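Local coordinates for putative cathepsin d (Ixodes ricinus, PDB 5N7Q), which probably acts as a pepsin-like aspartic endopeptidase, cleaving peptide bonds within protein chains, and is captured here in complex with the inhibitor pepstatin A, at residues G20-G25 with A40-P45; G175-D180 with I186-V191; F279-K284 with G315-G320; L288-Q293 with L297-F302. All blocks are in the same frame, centred on the assembly; numbering follows the deposited sequence.

Contact 1: residues G20-G25 with A40-P45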
# COMPACT_ATOMS: atom_id res chain seq x y z
N GLY A 20 10.74 -3.31 0.66
CA GLY A 20 12.06 -2.78 0.98
C GLY A 20 12.70 -3.45 2.19
O GLY A 20 12.02 -4.14 2.96
N PRO A 21 13.98 -3.23 2.37
CA PRO A 21 14.70 -3.84 3.47
C PRO A 21 14.50 -3.21 4.84
O PRO A 21 14.39 -2.00 4.98
CB PRO A 21 16.16 -3.67 3.03
CG PRO A 21 16.14 -2.38 2.28
CD PRO A 21 14.88 -2.46 1.49
N ILE A 22 14.47 -4.08 5.85
CA ILE A 22 14.54 -3.65 7.25
C ILE A 22 15.43 -4.64 7.96
O ILE A 22 15.70 -5.70 7.44
CB ILE A 22 13.16 -3.55 7.97
CG1 ILE A 22 12.47 -4.91 8.15
CG2 ILE A 22 12.25 -2.56 7.24
CD1 ILE A 22 11.23 -4.90 9.04
N SER A 23 15.86 -4.27 9.16
CA SER A 23 16.44 -5.27 10.05
C SER A 23 15.80 -5.23 11.40
O SER A 23 15.24 -4.20 11.82
CB SER A 23 17.96 -5.13 10.17
OG SER A 23 18.37 -4.04 10.97
N ILE A 24 15.89 -6.38 12.08
CA ILE A 24 15.40 -6.54 13.43
C ILE A 24 16.52 -7.13 14.27
O ILE A 24 17.20 -8.05 13.83
CB ILE A 24 14.19 -7.50 13.49
CG1 ILE A 24 13.07 -7.09 12.50
CG2 ILE A 24 13.66 -7.65 14.91
CD1 ILE A 24 12.27 -5.84 12.83
N GLY A 25 16.69 -6.63 15.49
CA GLY A 25 17.49 -7.34 16.51
C GLY A 25 18.94 -6.95 16.49
O GLY A 25 19.39 -6.14 15.67
N ALA A 40 -1.61 -1.47 10.20
CA ALA A 40 -0.82 -0.80 11.26
C ALA A 40 0.20 -1.70 11.97
O ALA A 40 0.95 -1.20 12.80
CB ALA A 40 -1.73 -0.12 12.28
N ASN A 41 0.26 -2.98 11.61
CA ASN A 41 1.11 -3.96 12.32
C ASN A 41 2.36 -4.30 11.53
O ASN A 41 2.32 -4.34 10.28
CB ASN A 41 0.33 -5.24 12.59
CG ASN A 41 -0.73 -5.05 13.65
OD1 ASN A 41 -1.81 -4.57 13.34
ND2 ASN A 41 -0.41 -5.38 14.90
N LEU A 42 3.44 -4.58 12.25
CA LEU A 42 4.65 -5.18 11.68
C LEU A 42 4.64 -6.67 12.01
O LEU A 42 4.44 -7.06 13.16
CB LEU A 42 5.89 -4.55 12.28
CG LEU A 42 7.26 -5.15 11.92
CD1 LEU A 42 7.60 -5.17 10.45
CD2 LEU A 42 8.28 -4.38 12.72
N TRP A 43 4.90 -7.51 11.01
CA TRP A 43 5.12 -8.95 11.30
C TRP A 43 6.11 -9.55 10.32
O TRP A 43 6.29 -9.06 9.21
CB TRP A 43 3.82 -9.75 11.33
CG TRP A 43 3.07 -9.81 10.03
CD1 TRP A 43 2.04 -8.97 9.63
CD2 TRP A 43 3.30 -10.70 8.94
NE1 TRP A 43 1.64 -9.30 8.38
CE2 TRP A 43 2.41 -10.33 7.90
CE3 TRP A 43 4.22 -11.73 8.71
CZ2 TRP A 43 2.35 -11.01 6.69
CZ3 TRP A 43 4.16 -12.41 7.49
CH2 TRP A 43 3.24 -12.03 6.50
N LEU A 44 6.75 -10.62 10.78
CA LEU A 44 7.77 -11.38 10.05
C LEU A 44 7.59 -12.86 10.37
O LEU A 44 7.04 -13.20 11.43
CB LEU A 44 9.17 -10.94 10.46
CG LEU A 44 9.55 -9.50 10.07
CD1 LEU A 44 10.78 -9.08 10.82
CD2 LEU A 44 9.67 -9.34 8.56
N PRO A 45 8.08 -13.75 9.47
CA PRO A 45 8.01 -15.18 9.80
C PRO A 45 8.89 -15.53 10.99
O PRO A 45 9.99 -15.02 11.11
CB PRO A 45 8.57 -15.85 8.52
CG PRO A 45 8.50 -14.77 7.45
CD PRO A 45 8.78 -13.52 8.20
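With chi1 at -53°, Ile24 holds CG1 beside its backbone N and sends that branch across to Leu44, whose CG lies in the same relation to its own backbone (chi1 -66°). The two side chains thus meet end to end between two beta layers of the N-terminal lobe of a pepsin-like aspartic protease. Strand 20-24 and strand 42-45 run nearly at right angles (82°) with their axes 10.4 Å apart, a distance at which side chains rather than backbone groups must fill the interface. Branched aliphatic residues suit this: Ile22 and Ile24, on one face of their strand because residues alternate, meet Leu42 and Leu44, which share a face of their strand in the same way. Ser23, pointing the other way, bonds through OG to Arg94 outside the interface. Ile22 and Leu42 run past one another from opposite directions, so that their outermost methyls lie alongside, Ile22 CD1 being 3.9 Å from Leu42 CD1. Ile24 also reaches the second methyl of Leu42, more loosely, with CD1 4.3 Å from Leu42 CD2. Around them, Leu105 touches both leucines and Phe31 and Val33 of strand 29-36 also touch Leu44, so the four residues are buried in a larger apolar core. The side chain of Leu42 lies about 10 Å from that of Asp36, a predicted catalytic residue. The tightest point is Ile24 CG1 against Leu44 CD1 at 3.5 Å, closer than carbons usually pack.

Contact 2: residues G175-D180 with I186-V191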
# COMPACT_ATOMS: atom_id res chain seq x y z
N GLY A 175 10.11 11.19 7.37
CA GLY A 175 10.52 12.48 7.93
C GLY A 175 10.82 13.55 6.89
O GLY A 175 11.49 14.53 7.17
N GLY A 176 10.29 13.39 5.69
CA GLY A 176 10.49 14.43 4.69
C GLY A 176 9.59 14.30 3.48
O GLY A 176 8.90 13.27 3.30
N ILE A 177 9.61 15.35 2.66
CA ILE A 177 8.91 15.41 1.36
C ILE A 177 9.97 15.81 0.34
O ILE A 177 10.56 16.86 0.50
CB ILE A 177 7.79 16.49 1.35
CG1 ILE A 177 6.82 16.34 2.53
CG2 ILE A 177 7.06 16.46 0.01
CD1 ILE A 177 5.84 17.49 2.69
N ASP A 178 10.19 14.99 -0.69
CA ASP A 178 11.27 15.25 -1.66
C ASP A 178 10.65 15.86 -2.91
O ASP A 178 10.00 15.15 -3.69
CB ASP A 178 11.98 13.95 -1.99
CG ASP A 178 13.22 14.13 -2.82
OD1 ASP A 178 13.49 15.24 -3.33
OD2 ASP A 178 13.96 13.14 -2.95
N HIS A 179 10.90 17.15 -3.13
CA HIS A 179 10.39 17.83 -4.33
C HIS A 179 11.08 17.30 -5.60
O HIS A 179 10.57 17.54 -6.68
CB HIS A 179 10.53 19.36 -4.19
CG HIS A 179 9.54 20.16 -5.00
ND1 HIS A 179 9.11 19.79 -6.25
CD2 HIS A 179 8.88 21.30 -4.70
CE1 HIS A 179 8.26 20.69 -6.71
NE2 HIS A 179 8.10 21.61 -5.78
N ASP A 180 12.17 16.53 -5.50
CA ASP A 180 12.70 15.89 -6.68
C ASP A 180 11.86 14.71 -7.14
O ASP A 180 12.12 14.16 -8.21
CB ASP A 180 14.19 15.58 -6.52
CG ASP A 180 15.06 16.85 -6.46
OD1 ASP A 180 14.67 17.85 -7.14
OD2 ASP A 180 16.08 16.83 -5.72
N ILE A 186 1.67 20.60 -4.21
CA ILE A 186 0.90 19.58 -3.50
C ILE A 186 -0.51 20.07 -3.26
O ILE A 186 -0.72 21.22 -2.82
CB ILE A 186 1.58 19.25 -2.15
CG1 ILE A 186 2.94 18.58 -2.37
CG2 ILE A 186 0.76 18.24 -1.37
CD1 ILE A 186 3.88 18.66 -1.19
N THR A 187 -1.47 19.19 -3.53
CA THR A 187 -2.87 19.35 -3.06
C THR A 187 -3.13 18.51 -1.83
O THR A 187 -2.95 17.30 -1.88
CB THR A 187 -3.84 18.90 -4.17
OG1 THR A 187 -3.62 19.73 -5.32
CG2 THR A 187 -5.28 19.06 -3.73
N TYR A 188 -3.57 19.15 -0.73
CA TYR A 188 -3.86 18.44 0.50
C TYR A 188 -5.35 18.19 0.64
O TYR A 188 -6.17 18.99 0.18
CB TYR A 188 -3.31 19.21 1.70
CG TYR A 188 -1.81 19.08 1.86
CD1 TYR A 188 -1.25 17.91 2.33
CD2 TYR A 188 -0.96 20.14 1.53
CE1 TYR A 188 0.12 17.77 2.48
CE2 TYR A 188 0.42 20.02 1.67
CZ TYR A 188 0.96 18.84 2.16
OH TYR A 188 2.31 18.69 2.31
N VAL A 189 -5.68 17.08 1.29
CA VAL A 189 -7.05 16.71 1.67
C VAL A 189 -6.98 16.28 3.16
O VAL A 189 -6.09 15.53 3.56
CB VAL A 189 -7.64 15.62 0.74
CG1 VAL A 189 -6.86 14.31 0.80
CG2 VAL A 189 -9.12 15.43 1.01
N PRO A 190 -7.89 16.77 3.99
CA PRO A 190 -7.82 16.37 5.40
C PRO A 190 -8.27 14.94 5.61
O PRO A 190 -9.23 14.48 4.97
CB PRO A 190 -8.80 17.32 6.11
CG PRO A 190 -9.68 17.84 5.05
CD PRO A 190 -8.96 17.76 3.74
N VAL A 191 -7.61 14.22 6.51
CA VAL A 191 -8.12 12.89 6.90
C VAL A 191 -9.48 13.09 7.58
O VAL A 191 -9.69 14.04 8.32
CB VAL A 191 -7.10 12.14 7.81
CG1 VAL A 191 -7.68 10.89 8.43
CG2 VAL A 191 -5.82 11.85 7.04
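The backbone N of Asp180 donates to Asp178 OD1 at 2.8 Å, closing an Asx turn just beyond Ile177, the residue that packs on Ile186 and Tyr188. The N-H meets the oxygen from above the carboxylate plane, 48° out of it, and aspartate suits the spot because its short side chain can fold back onto the amide two residues on, where the chain turns into a 3-10 segment. Ile177 has two branches to offer, and each finds its own partner. Ile177 CG2 rests 4.0 Å from Ile186 CD1, the two chains meeting at a slant. The longer branch, extended through CG1 (chi2 171°), carries Ile177 CD1 to within 3.7 Å of Tyr188 OH, the two side chains approaching from opposite directions. Within residues 186-191, Ile186 CG2 lies 3.5 Å above the Tyr188 ring plane toward its rim, so Ile186 both covers part of that ring and meets Ile177. Tyrosine fits this partly exposed site: its ring has apolar neighbours, while Arg332 makes a cation-pi contact with it. All three residues touch Ile325 of strand 322-327. The contact belongs to the sheet region joining the lobes of the pepsin-like fold: strand 187-190 pairs with strand 332-337, and the loop after strand 170-174 runs beside strand 155-160, where Gly176 O bonds to Ser157 OG and Ile177 touches Val155.

Contact 3: residues F279-K284 with G315-G320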
# COMPACT_ATOMS: atom_id res chain seq x y z
N PHE A 279 -7.39 14.68 -10.76
CA PHE A 279 -6.25 13.76 -10.81
C PHE A 279 -6.61 12.68 -11.85
O PHE A 279 -7.37 11.76 -11.57
CB PHE A 279 -6.01 13.17 -9.41
CG PHE A 279 -5.55 14.20 -8.42
CD1 PHE A 279 -4.21 14.49 -8.28
CD2 PHE A 279 -6.49 14.91 -7.69
CE1 PHE A 279 -3.80 15.49 -7.41
CE2 PHE A 279 -6.09 15.90 -6.81
CZ PHE A 279 -4.74 16.18 -6.67
N SER A 280 -6.02 12.84 -13.03
CA SER A 280 -6.32 12.02 -14.22
C SER A 280 -5.41 10.79 -14.27
O SER A 280 -4.23 10.85 -13.92
CB SER A 280 -6.14 12.90 -15.46
OG SER A 280 -6.55 12.22 -16.63
N LEU A 281 -5.99 9.67 -14.71
CA LEU A 281 -5.25 8.45 -14.98
C LEU A 281 -5.49 8.09 -16.45
O LEU A 281 -6.62 7.93 -16.85
CB LEU A 281 -5.79 7.32 -14.10
CG LEU A 281 -5.68 7.58 -12.60
CD1 LEU A 281 -6.45 6.52 -11.86
CD2 LEU A 281 -4.23 7.55 -12.17
N ARG A 282 -4.41 7.96 -17.20
CA ARG A 282 -4.46 7.44 -18.57
C ARG A 282 -4.58 5.95 -18.53
O ARG A 282 -4.25 5.31 -17.51
CB ARG A 282 -3.16 7.81 -19.29
CG ARG A 282 -2.88 9.31 -19.38
CD ARG A 282 -1.40 9.59 -19.70
NE ARG A 282 -0.94 8.84 -20.86
CZ ARG A 282 0.31 8.41 -21.09
NH1 ARG A 282 1.32 8.64 -20.25
NH2 ARG A 282 0.54 7.71 -22.19
N SER A 283 -4.97 5.33 -19.64
CA SER A 283 -5.00 3.88 -19.69
C SER A 283 -3.61 3.30 -19.44
O SER A 283 -3.48 2.22 -18.85
CB SER A 283 -5.60 3.38 -21.01
OG SER A 283 -4.76 3.75 -22.07
N LYS A 284 -2.57 4.06 -19.80
CA LYS A 284 -1.20 3.63 -19.49
C LYS A 284 -0.99 3.49 -17.97
O LYS A 284 -0.26 2.59 -17.52
CB LYS A 284 -0.14 4.55 -20.09
CG LYS A 284 1.30 4.07 -19.86
CD LYS A 284 2.24 4.74 -20.85
CE LYS A 284 3.67 4.23 -20.78
NZ LYS A 284 4.60 5.20 -21.44
N GLY A 315 -4.91 2.55 -4.54
CA GLY A 315 -3.68 1.78 -4.44
C GLY A 315 -2.64 2.24 -5.45
O GLY A 315 -2.67 3.39 -5.89
N ASP A 316 -1.71 1.34 -5.77
CA ASP A 316 -0.50 1.70 -6.50
C ASP A 316 -0.80 2.28 -7.89
O ASP A 316 -0.06 3.10 -8.41
CB ASP A 316 0.45 0.51 -6.64
CG ASP A 316 0.85 -0.12 -5.31
OD1 ASP A 316 0.83 0.61 -4.27
OD2 ASP A 316 1.20 -1.34 -5.30
N VAL A 317 -1.90 1.86 -8.51
CA VAL A 317 -2.32 2.47 -9.79
C VAL A 317 -2.42 4.00 -9.70
O VAL A 317 -2.03 4.72 -10.63
CB VAL A 317 -3.65 1.86 -10.27
CG1 VAL A 317 -4.37 2.77 -11.24
CG2 VAL A 317 -3.40 0.49 -10.85
N PHE A 318 -2.92 4.51 -8.56
CA PHE A 318 -3.03 5.95 -8.29
C PHE A 318 -1.77 6.55 -7.68
O PHE A 318 -1.33 7.64 -8.07
CB PHE A 318 -4.23 6.25 -7.36
CG PHE A 318 -4.60 7.70 -7.27
CD1 PHE A 318 -5.45 8.27 -8.20
CD2 PHE A 318 -4.11 8.50 -6.25
CE1 PHE A 318 -5.79 9.60 -8.13
CE2 PHE A 318 -4.44 9.84 -6.19
CZ PHE A 318 -5.29 10.39 -7.10
N LEU A 319 -1.18 5.82 -6.74
CA LEU A 319 -0.09 6.36 -5.93
C LEU A 319 1.24 6.36 -6.68
O LEU A 319 2.21 6.95 -6.21
CB LEU A 319 0.02 5.54 -4.62
CG LEU A 319 -1.23 5.55 -3.72
CD1 LEU A 319 -1.04 4.53 -2.60
CD2 LEU A 319 -1.52 6.93 -3.19
N GLY A 320 1.31 5.72 -7.83
CA GLY A 320 2.45 5.87 -8.74
C GLY A 320 2.50 7.20 -9.46
O GLY A 320 3.49 7.94 -9.39
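Phe318 leaves its short helix with CG anti to the backbone N (chi1 -167°), a torsion that swings the ring from CB toward strand 279-281. The first ring atom on that path to touch the strand is Phe318 CD1, 4.2 Å from Leu281 CD1. Next along the edge comes Phe318 CE1, 3.8 Å from Phe279 CB. At the tip, Phe318 CZ is nearer still, 3.7 Å from Phe279 CB and 4.0 Å from Phe279 CG. Both Leu281 CD1 and Phe279 CB lie near the plane of the Phe318 ring, so its edge is what faces the strand, and Leu281 comes in at about a right angle to the phenylalanine side chain. The Phe279 ring itself leads away from the helix after its CB has made the contact. Leu281 also meets Val317: Leu281 CD2 sits 3.9 Å from Val317 O, and Leu281 CD1 is 4.3 Å from Val317 CG1. Phenylalanine and leucine, two residues apart, share one buried face of the strand, while Ser280 between them points away. Gly315 is the N-cap, and its O accepts from both Phe318 N and Leu319 N, which fixes the turn from which the ring projects. The side chain of Phe318 is about 9 Å from that of Asp227, a predicted catalytic residue. In the C-terminal lobe of the pepsin-like fold, helix 316-319 follows strand 312-314 and lies against strand 277-281, with Ile274 of strand 270-274 and Ile233 of strand 233-235 packed on Phe318; the rings of Tyr322 and Phe335 also meet it, that of Phe335 edge-to-face.

Contact 4: residues L288-Q293 with L297-F302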
# COMPACT_ATOMS: atom_id res chain seq x y z
N LEU A 288 -3.05 -2.93 -16.04
CA LEU A 288 -1.96 -3.74 -15.50
C LEU A 288 -1.75 -4.97 -16.36
O LEU A 288 -2.68 -5.73 -16.58
CB LEU A 288 -2.28 -4.17 -14.06
CG LEU A 288 -1.18 -4.97 -13.33
CD1 LEU A 288 0.01 -4.11 -12.98
CD2 LEU A 288 -1.76 -5.62 -12.09
N LYS A 289 -0.51 -5.19 -16.81
CA LYS A 289 -0.12 -6.45 -17.47
C LYS A 289 0.05 -7.53 -16.43
O LYS A 289 0.81 -7.34 -15.47
CB LYS A 289 1.20 -6.33 -18.22
CG LYS A 289 1.64 -7.65 -18.88
CD LYS A 289 3.03 -7.54 -19.50
CE LYS A 289 3.57 -8.90 -19.88
NZ LYS A 289 4.95 -8.77 -20.43
N VAL A 290 -0.64 -8.65 -16.62
CA VAL A 290 -0.59 -9.80 -15.72
C VAL A 290 -0.43 -11.03 -16.60
O VAL A 290 -1.03 -11.12 -17.66
CB VAL A 290 -1.87 -9.91 -14.87
CG1 VAL A 290 -1.91 -11.20 -14.04
CG2 VAL A 290 -1.96 -8.73 -13.92
N ASN A 291 0.39 -11.98 -16.15
CA ASN A 291 0.50 -13.29 -16.77
C ASN A 291 -0.05 -14.33 -15.85
O ASN A 291 0.38 -14.43 -14.70
CB ASN A 291 1.94 -13.58 -17.16
CG ASN A 291 2.38 -12.72 -18.30
OD1 ASN A 291 2.66 -11.52 -18.12
ND2 ASN A 291 2.38 -13.27 -19.50
N GLN A 292 -1.02 -15.09 -16.36
CA GLN A 292 -1.69 -16.13 -15.59
C GLN A 292 -1.95 -17.32 -16.47
O GLN A 292 -2.40 -17.15 -17.60
CB GLN A 292 -3.05 -15.64 -15.09
CG GLN A 292 -3.05 -14.28 -14.43
CD GLN A 292 -4.24 -14.09 -13.52
OE1 GLN A 292 -5.33 -14.60 -13.79
NE2 GLN A 292 -4.05 -13.36 -12.42
N GLN A 293 -1.72 -18.52 -15.93
CA GLN A 293 -2.09 -19.77 -16.62
C GLN A 293 -1.55 -19.84 -18.06
O GLN A 293 -2.21 -20.34 -18.97
CB GLN A 293 -3.62 -19.93 -16.64
N LEU A 297 -2.47 -11.17 -20.02
CA LEU A 297 -3.76 -10.48 -19.87
C LEU A 297 -3.54 -8.99 -19.67
O LEU A 297 -2.49 -8.56 -19.20
CB LEU A 297 -4.51 -11.02 -18.67
CG LEU A 297 -4.74 -12.53 -18.62
CD1 LEU A 297 -5.37 -12.87 -17.27
CD2 LEU A 297 -5.56 -13.03 -19.80
N CYS A 298 -4.57 -8.23 -19.99
CA CYS A 298 -4.61 -6.80 -19.69
C CYS A 298 -5.72 -6.58 -18.69
O CYS A 298 -6.92 -6.66 -19.05
CB CYS A 298 -4.82 -6.00 -20.97
SG CYS A 298 -3.38 -6.16 -22.06
N VAL A 299 -5.32 -6.33 -17.45
CA VAL A 299 -6.26 -6.26 -16.33
C VAL A 299 -6.67 -4.81 -16.12
O VAL A 299 -5.85 -3.90 -16.07
CB VAL A 299 -5.61 -6.87 -15.08
CG1 VAL A 299 -6.40 -6.56 -13.82
CG2 VAL A 299 -5.43 -8.36 -15.27
N SER A 300 -7.97 -4.58 -15.97
CA SER A 300 -8.46 -3.28 -15.60
C SER A 300 -8.03 -2.97 -14.17
O SER A 300 -8.27 -3.77 -13.27
CB SER A 300 -9.98 -3.27 -15.65
OG SER A 300 -10.45 -2.05 -15.08
N GLY A 301 -7.47 -1.80 -13.98
CA GLY A 301 -7.04 -1.37 -12.66
C GLY A 301 -8.14 -0.89 -11.75
O GLY A 301 -7.84 -0.31 -10.71
N PHE A 302 -9.40 -1.11 -12.11
CA PHE A 302 -10.54 -0.81 -11.25
C PHE A 302 -11.25 -2.09 -10.91
O PHE A 302 -11.82 -2.73 -11.81
CB PHE A 302 -11.49 0.22 -11.89
CG PHE A 302 -10.78 1.41 -12.40
CD1 PHE A 302 -10.40 2.42 -11.54
CD2 PHE A 302 -10.43 1.51 -13.73
CE1 PHE A 302 -9.71 3.51 -12.02
CE2 PHE A 302 -9.74 2.59 -14.22
CZ PHE A 302 -9.36 3.60 -13.34
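Val290 and Val299 touch on one face of the hairpin formed by strands 287-292 and 295-304. They are diagonal neighbours rather than a bridged pair, and they meet at an oblique angle: each places CG2 beside its backbone N, which brings Val290 CG2 to 3.7 Å from Val299 CG2. Beta-branched valines suit the extended backbone and hold a methyl close to the strand, near enough to reach the diagonal neighbour. Leu288 and Leu297 share this face, and toward the turn Gln292 lies across Leu297 at about a right angle. Both CG and OE1 of Gln292 are 3.9 Å from Leu297 CD1, so the extended chain of this exposed glutamine covers the methyl along its length. Lys289 and Cys298, a non-hydrogen-bonded pair, occupy the other face, where Cys298 forms the disulfide with Cys261. The antiparallel backbones are joined through two hydrogen-bonded pairs, Leu288 with Val299 and Val290 with Leu297. In the second, Leu297 N to Val290 O is 2.8 Å. The return bond, Val290 N to Leu297 O, is longer at 3.2 Å. Further on, Ser300 OG accepts from Phe302 N in an ST turn and also bonds to Asn244. Leu288 packs on a modified side chain of the bound peptide. The directional amide pairs therefore fix the register, whereas the apolar face, held by van der Waals contact alone, is probably more adaptable, and the disulfide restrains the hairpin covalently.

How the contacts relate
From the N terminus, contact 1 comes first, closing a loop of 14 residues that includes all of strand 29-36 in the N-terminal lobe. Contact 2 follows in series, joining the exit of strand 170-174 to strand 187-190 across a gap of only five residues. Contact 3 then spans 30 residues between strand 277-281 and helix 316-319, and contact 4, a hairpin, is nested inside that loop, its first strand following directly on helix 283-286. None of the loops cross. Contacts 2 and 3 touch through Thr187 CB and Phe279 CZ, 3.8 Å apart, whereas contacts 1 and 3 lie on opposite sides of the chain's centre, about 28 Å between centres.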